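Local structure of 4-hydroxythreonine-4-phosphate dehydrogenase (Legionella pneumophila subsp. pneumophila, 6XMY) at residues L40-L45 / V80-P85; I178-I183 / T229-T234. The protein probably catalyses the NAD(P)-dependent oxidation of 4-(phosphooxy)-L-threonine, a step of pyridoxine 5'-phosphate biosynthesis, with a divalent metal ion as cofactor. One frame throughout, in Å; residues are numbered along the deposited sequence. Where two conformers were deposited one is given.

Contact 1: L40-L45 / V80-P85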
loop_
_atom_site.group_PDB
_atom_site.type_symbol
_atom_site.label_atom_id
_atom_site.label_comp_id
_atom_site.label_asym_id
_atom_site.label_seq_id
_atom_site.Cartn_x
_atom_site.Cartn_y
_atom_site.Cartn_z
ATOM N N LEU A 40 7.966 1.165 -14.193
ATOM C CA LEU A 40 9.015 2.139 -13.925
ATOM C C LEU A 40 10.210 1.404 -13.343
ATOM O O LEU A 40 10.106 0.827 -12.258
ATOM C CB LEU A 40 8.551 3.142 -12.880
ATOM C CG LEU A 40 7.666 4.292 -13.280
ATOM C CD1 LEU A 40 7.248 4.979 -11.997
ATOM C CD2 LEU A 40 8.411 5.262 -14.231
ATOM N N GLY A 41 11.337 1.436 -14.042
ATOM C CA GLY A 41 12.512 0.759 -13.533
ATOM C C GLY A 41 13.610 0.773 -14.567
ATOM O O GLY A 41 13.430 1.207 -15.710
ATOM N N ASP A 42 14.766 0.286 -14.140
ATOM C CA ASP A 42 15.935 0.216 -15.005
ATOM C C ASP A 42 15.754 -0.929 -15.996
ATOM O O ASP A 42 15.535 -2.077 -15.599
ATOM C CB ASP A 42 17.171 0.043 -14.122
ATOM C CG ASP A 42 18.458 -0.065 -14.905
ATOM O OD1 ASP A 42 18.546 -0.943 -15.774
ATOM O OD2 ASP A 42 19.389 0.715 -14.630
ATOM N N LEU A 43 15.822 -0.621 -17.294
ATOM C CA LEU A 43 15.537 -1.640 -18.297
ATOM C C LEU A 43 16.597 -2.741 -18.297
ATOM O O LEU A 43 16.267 -3.927 -18.418
ATOM C CB LEU A 43 15.405 -0.997 -19.680
ATOM C CG LEU A 43 15.145 -1.946 -20.846
ATOM C CD1 LEU A 43 13.850 -2.720 -20.639
ATOM C CD2 LEU A 43 15.096 -1.160 -22.147
ATOM N N SER A 44 17.874 -2.376 -18.174
ATOM C CA SER A 44 18.932 -3.382 -18.098
ATOM C C SER A 44 18.731 -4.301 -16.904
ATOM O O SER A 44 18.982 -5.513 -16.985
ATOM C CB SER A 44 20.291 -2.698 -17.987
ATOM O OG SER A 44 20.574 -1.946 -19.146
ATOM N N LEU A 45 18.294 -3.733 -15.776
ATOM C CA LEU A 45 18.002 -4.531 -14.591
ATOM C C LEU A 45 16.883 -5.522 -14.869
ATOM O O LEU A 45 16.984 -6.703 -14.531
ATOM C CB LEU A 45 17.611 -3.608 -13.439
ATOM C CG LEU A 45 16.815 -4.272 -12.315
ATOM C CD1 LEU A 45 17.709 -5.234 -11.514
ATOM C CD2 LEU A 45 16.238 -3.215 -11.417
ATOM N N VAL A 80 14.285 4.040 -16.157
ATOM C CA VAL A 80 14.902 4.943 -15.188
ATOM C C VAL A 80 16.202 4.268 -14.778
ATOM O O VAL A 80 16.170 3.122 -14.329
ATOM C CB VAL A 80 14.014 5.140 -13.948
ATOM C CG1 VAL A 80 14.664 6.127 -12.988
ATOM C CG2 VAL A 80 12.603 5.599 -14.339
ATOM N N PRO A 81 17.357 4.917 -14.898
ATOM C CA PRO A 81 18.633 4.198 -14.729
ATOM C C PRO A 81 19.072 4.107 -13.272
ATOM O O PRO A 81 19.107 5.109 -12.556
ATOM C CB PRO A 81 19.617 5.046 -15.543
ATOM C CG PRO A 81 19.035 6.450 -15.479
ATOM C CD PRO A 81 17.535 6.276 -15.450
ATOM N N CYS A 82 19.449 2.899 -12.845
ATOM C CA CYS A 82 20.133 2.751 -11.566
ATOM C C CYS A 82 21.477 3.467 -11.617
ATOM O O CYS A 82 22.106 3.576 -12.672
ATOM C CB CYS A 82 20.383 1.272 -11.247
ATOM S SG CYS A 82 18.905 0.321 -10.915
ATOM N N ALA A 83 21.914 3.981 -10.465
ATOM C CA ALA A 83 23.239 4.591 -10.398
ATOM C C ALA A 83 24.346 3.553 -10.543
ATOM O O ALA A 83 25.418 3.860 -11.087
ATOM C CB ALA A 83 23.414 5.361 -9.092
ATOM N N ALA A 84 24.106 2.330 -10.078
ATOM C CA ALA A 84 25.081 1.257 -10.167
ATOM C C ALA A 84 24.371 -0.025 -10.565
ATOM O O ALA A 84 23.214 -0.245 -10.185
ATOM C CB ALA A 84 25.815 1.037 -8.835
ATOM N N PRO A 85 25.037 -0.887 -11.331
ATOM C CA PRO A 85 24.445 -2.183 -11.672
ATOM C C PRO A 85 24.082 -2.956 -10.419
ATOM O O PRO A 85 24.756 -2.873 -9.388
ATOM C CB PRO A 85 25.559 -2.883 -12.459
ATOM C CG PRO A 85 26.315 -1.765 -13.068
ATOM C CD PRO A 85 26.300 -0.655 -12.050
#

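Contact 2: I178-I183 / T229-T234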
loop_
_atom_site.group_PDB
_atom_site.type_symbol
_atom_site.label_atom_id
_atom_site.label_comp_id
_atom_site.label_asym_id
_atom_site.label_seq_id
_atom_site.Cartn_x
_atom_site.Cartn_y
_atom_site.Cartn_z
ATOM N N ILE A 178 -1.408 9.544 19.022
ATOM C CA ILE A 178 -2.847 9.356 18.845
ATOM C C ILE A 178 -3.595 10.441 19.604
ATOM O O ILE A 178 -3.603 10.467 20.839
ATOM C CB ILE A 178 -3.296 7.956 19.275
ATOM C CG1 ILE A 178 -2.635 6.903 18.381
ATOM C CG2 ILE A 178 -4.828 7.860 19.238
ATOM C CD1 ILE A 178 -2.741 5.508 18.919
ATOM N N SER A 179 -4.238 11.329 18.860
ATOM C CA SER A 179 -5.113 12.350 19.408
ATOM C C SER A 179 -6.530 12.077 18.921
ATOM O O SER A 179 -6.743 11.327 17.963
ATOM C CB SER A 179 -4.686 13.738 18.934
ATOM O OG SER A 179 -4.804 13.840 17.528
ATOM N N SER A 180 -7.505 12.702 19.585
ATOM C CA SER A 180 -8.883 12.575 19.121
ATOM C C SER A 180 -9.026 13.094 17.690
ATOM O O SER A 180 -9.693 12.466 16.859
ATOM C CB SER A 180 -9.833 13.312 20.066
ATOM O OG SER A 180 -9.839 12.717 21.358
ATOM N N LEU A 181 -8.385 14.227 17.381
ATOM C CA LEU A 181 -8.468 14.794 16.038
ATOM C C LEU A 181 -7.902 13.847 14.990
ATOM O O LEU A 181 -8.464 13.716 13.900
ATOM C CB LEU A 181 -7.740 16.136 15.991
ATOM C CG LEU A 181 -8.543 17.350 16.451
ATOM C CD1 LEU A 181 -7.761 18.630 16.195
ATOM C CD2 LEU A 181 -9.879 17.391 15.725
ATOM N N LEU A 182 -6.793 13.173 15.298
ATOM C CA LEU A 182 -6.221 12.246 14.327
ATOM C C LEU A 182 -7.173 11.092 14.048
ATOM O O LEU A 182 -7.385 10.716 12.891
ATOM C CB LEU A 182 -4.866 11.719 14.804
ATOM C CG LEU A 182 -4.245 10.652 13.884
ATOM C CD1 LEU A 182 -3.877 11.233 12.524
ATOM C CD2 LEU A 182 -3.031 10.029 14.543
ATOM N N ILE A 183 -7.764 10.521 15.104
ATOM C CA ILE A 183 -8.714 9.423 14.928
ATOM C C ILE A 183 -9.885 9.872 14.067
ATOM O O ILE A 183 -10.313 9.163 13.145
ATOM C CB ILE A 183 -9.190 8.908 16.297
ATOM C CG1 ILE A 183 -8.026 8.266 17.059
ATOM C CG2 ILE A 183 -10.326 7.915 16.124
ATOM C CD1 ILE A 183 -8.381 7.942 18.487
ATOM N N THR A 229 -12.724 7.145 22.977
ATOM C CA THR A 229 -14.172 7.278 23.093
ATOM C C THR A 229 -14.669 8.669 22.736
ATOM O O THR A 229 -15.669 8.759 22.005
ATOM C CB THR A 229 -14.652 6.783 24.465
ATOM O OG1 THR A 229 -14.552 5.357 24.497
ATOM C CG2 THR A 229 -16.098 7.215 24.727
ATOM N N PRO A 230 -14.044 9.768 23.181
ATOM C CA PRO A 230 -14.486 11.085 22.694
ATOM C C PRO A 230 -14.447 11.210 21.181
ATOM O O PRO A 230 -15.391 11.746 20.584
ATOM C CB PRO A 230 -13.528 12.055 23.400
ATOM C CG PRO A 230 -13.172 11.348 24.673
ATOM C CD PRO A 230 -13.055 9.898 24.272
ATOM N N ALA A 231 -13.383 10.719 20.541
ATOM C CA ALA A 231 -13.319 10.756 19.084
ATOM C C ALA A 231 -14.450 9.952 18.452
ATOM O O ALA A 231 -15.060 10.394 17.477
ATOM C CB ALA A 231 -11.965 10.227 18.603
ATOM N N LEU A 232 -14.733 8.760 18.978
ATOM C CA LEU A 232 -15.792 7.940 18.403
ATOM C C LEU A 232 -17.164 8.571 18.619
ATOM O O LEU A 232 -18.046 8.458 17.759
ATOM C CB LEU A 232 -15.741 6.520 18.970
ATOM C CG LEU A 232 -14.432 5.758 18.719
ATOM C CD1 LEU A 232 -14.490 4.341 19.277
ATOM C CD2 LEU A 232 -14.099 5.745 17.223
ATOM N N ASN A 233 -17.373 9.219 19.769
ATOM C CA ASN A 233 -18.618 9.954 19.978
ATOM C C ASN A 233 -18.781 11.068 18.951
ATOM O O ASN A 233 -19.879 11.274 18.413
ATOM C CB ASN A 233 -18.653 10.542 21.387
ATOM C CG ASN A 233 -18.860 9.490 22.451
ATOM O OD1 ASN A 233 -19.299 8.377 22.162
ATOM N ND2 ASN A 233 -18.559 9.841 23.696
ATOM N N THR A 234 -17.698 11.801 18.667
ATOM C CA THR A 234 -17.756 12.850 17.654
ATOM C C THR A 234 -18.111 12.263 16.298
ATOM O O THR A 234 -18.974 12.790 15.585
ATOM C CB THR A 234 -16.413 13.579 17.597
ATOM O OG1 THR A 234 -16.186 14.253 18.842
ATOM C CG2 THR A 234 -16.387 14.595 16.461
#

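Contact 1: L40-L45 / V80-P85
The carboxylate of Asp42 reaches over to the backbone of Cys82, where OD2 accepts from Cys82 N at 2.8 Å, using its anti lone pair, the one turned away from OD1. The bond is nearly straight, with an N-H...O angle of 164°. The other oxygen serves its own helix: OD1 receives Leu45 N at 2.8 Å from above the carboxylate plane, so one group closes the first turn of helix 43-52 and holds the loop beyond strand 74-79. Bonds at both oxygens, to different backbones, should fix the rotation of the carboxylate, and the positive end of the helix dipole would probably favour its charged form. With CG anti to the backbone N (chi1 179°), the carboxylate is carried past Pro81 CA to Cys82. The thiol of Cys82 comes alongside the root of the same side chain, SG lying 3.7 Å from Asp42 CB. SG also borders Leu45, whose CD2 is 4.5 Å away. Tyr98, on helix 96-111, packs on Leu45 and Cys82, and its OH accepts a hydrogen bond from Asp42 N. Two residues before Cys82, Val80 N donates to Gly41 O at 3.0 Å, from well above the carbonyl plane. Beside this bond, methyl CD2 of Leu40 meets CG2 of Val80 at 4.2 Å. Together these contacts join the C-terminal end of strand 37-41 to the loop leaving its parallel neighbour 74-79, through an aspartate N-cap at the strand-to-helix turn that also bonds across to that loop.

Contact 2: I178-I183 / T229-T234
Ala231 presents its methyl group to the first turn of helix 180-197, and it has the largest surface covered in this contact. CB approaches the backbone of that turn, 3.6 Å from Ser180 O, and lies 3.8 Å from CG2 of Ile183. The small residue lets the two backbones come close, with the CA atoms of Ser180 and Ala231 separated by 4.8 Å. Ser180 follows in buried area. Its CB points to the facing helix and rests 4.0 Å from Ala231 CB, while the hydroxyl turns along helix 223-237 toward Pro230, OG standing 4.3 Å from Pro230 CB. That hydroxyl is satisfied by the carbonyl of Ile227, to which it is hydrogen-bonded one turn before Ala231, so the serine ties the start of one helix to the backbone of the other. Ile183, one turn on from Ser180, contributes a branch: CG2, anti to the backbone N, leans against Ala231 and comes within 4.5 Å of CD2 of Leu232. The start of the helix is set by Ser179, the N-cap residue, whose OG accepts from Leu182 N at 3.1 Å on a side turned away from helix 223-237. Apart from the serine hydroxyl, the side chains meeting here are apolar. Farther along helix 180-197, Ile184 also packs on Ala231 and Ile187 on Leu232, continuing the helix-to-helix seam. Ile183 meets Ile227 and Ile228 from the preceding turn of helix 223-237, and Leu232 reaches Val242 of strand 241-246, so the seam also borders the strand that follows this helix.

How the contacts relate
Contacts 1 and 2 lie on opposite sides of the chain's centre, their centres about 45 Å apart, and share no helix or strand. Contact 1 is partly buried and joins a strand-to-helix turn to a loop; its polar bonds run between backbone groups and from a backbone N-H to a capping carboxylate. The residues touching in contact 2 are all at least partly buried, and two helices meet there chiefly through methyl and methylene groups, with a serine hydroxyl the polar exception. An N-cap residue occurs in both, but Asp42 bonds across its contact whereas Ser179 serves its own helix. Contact 2 lies away from the annotated sites, and Leu40 of contact 1 remains about 14 Å from NAD.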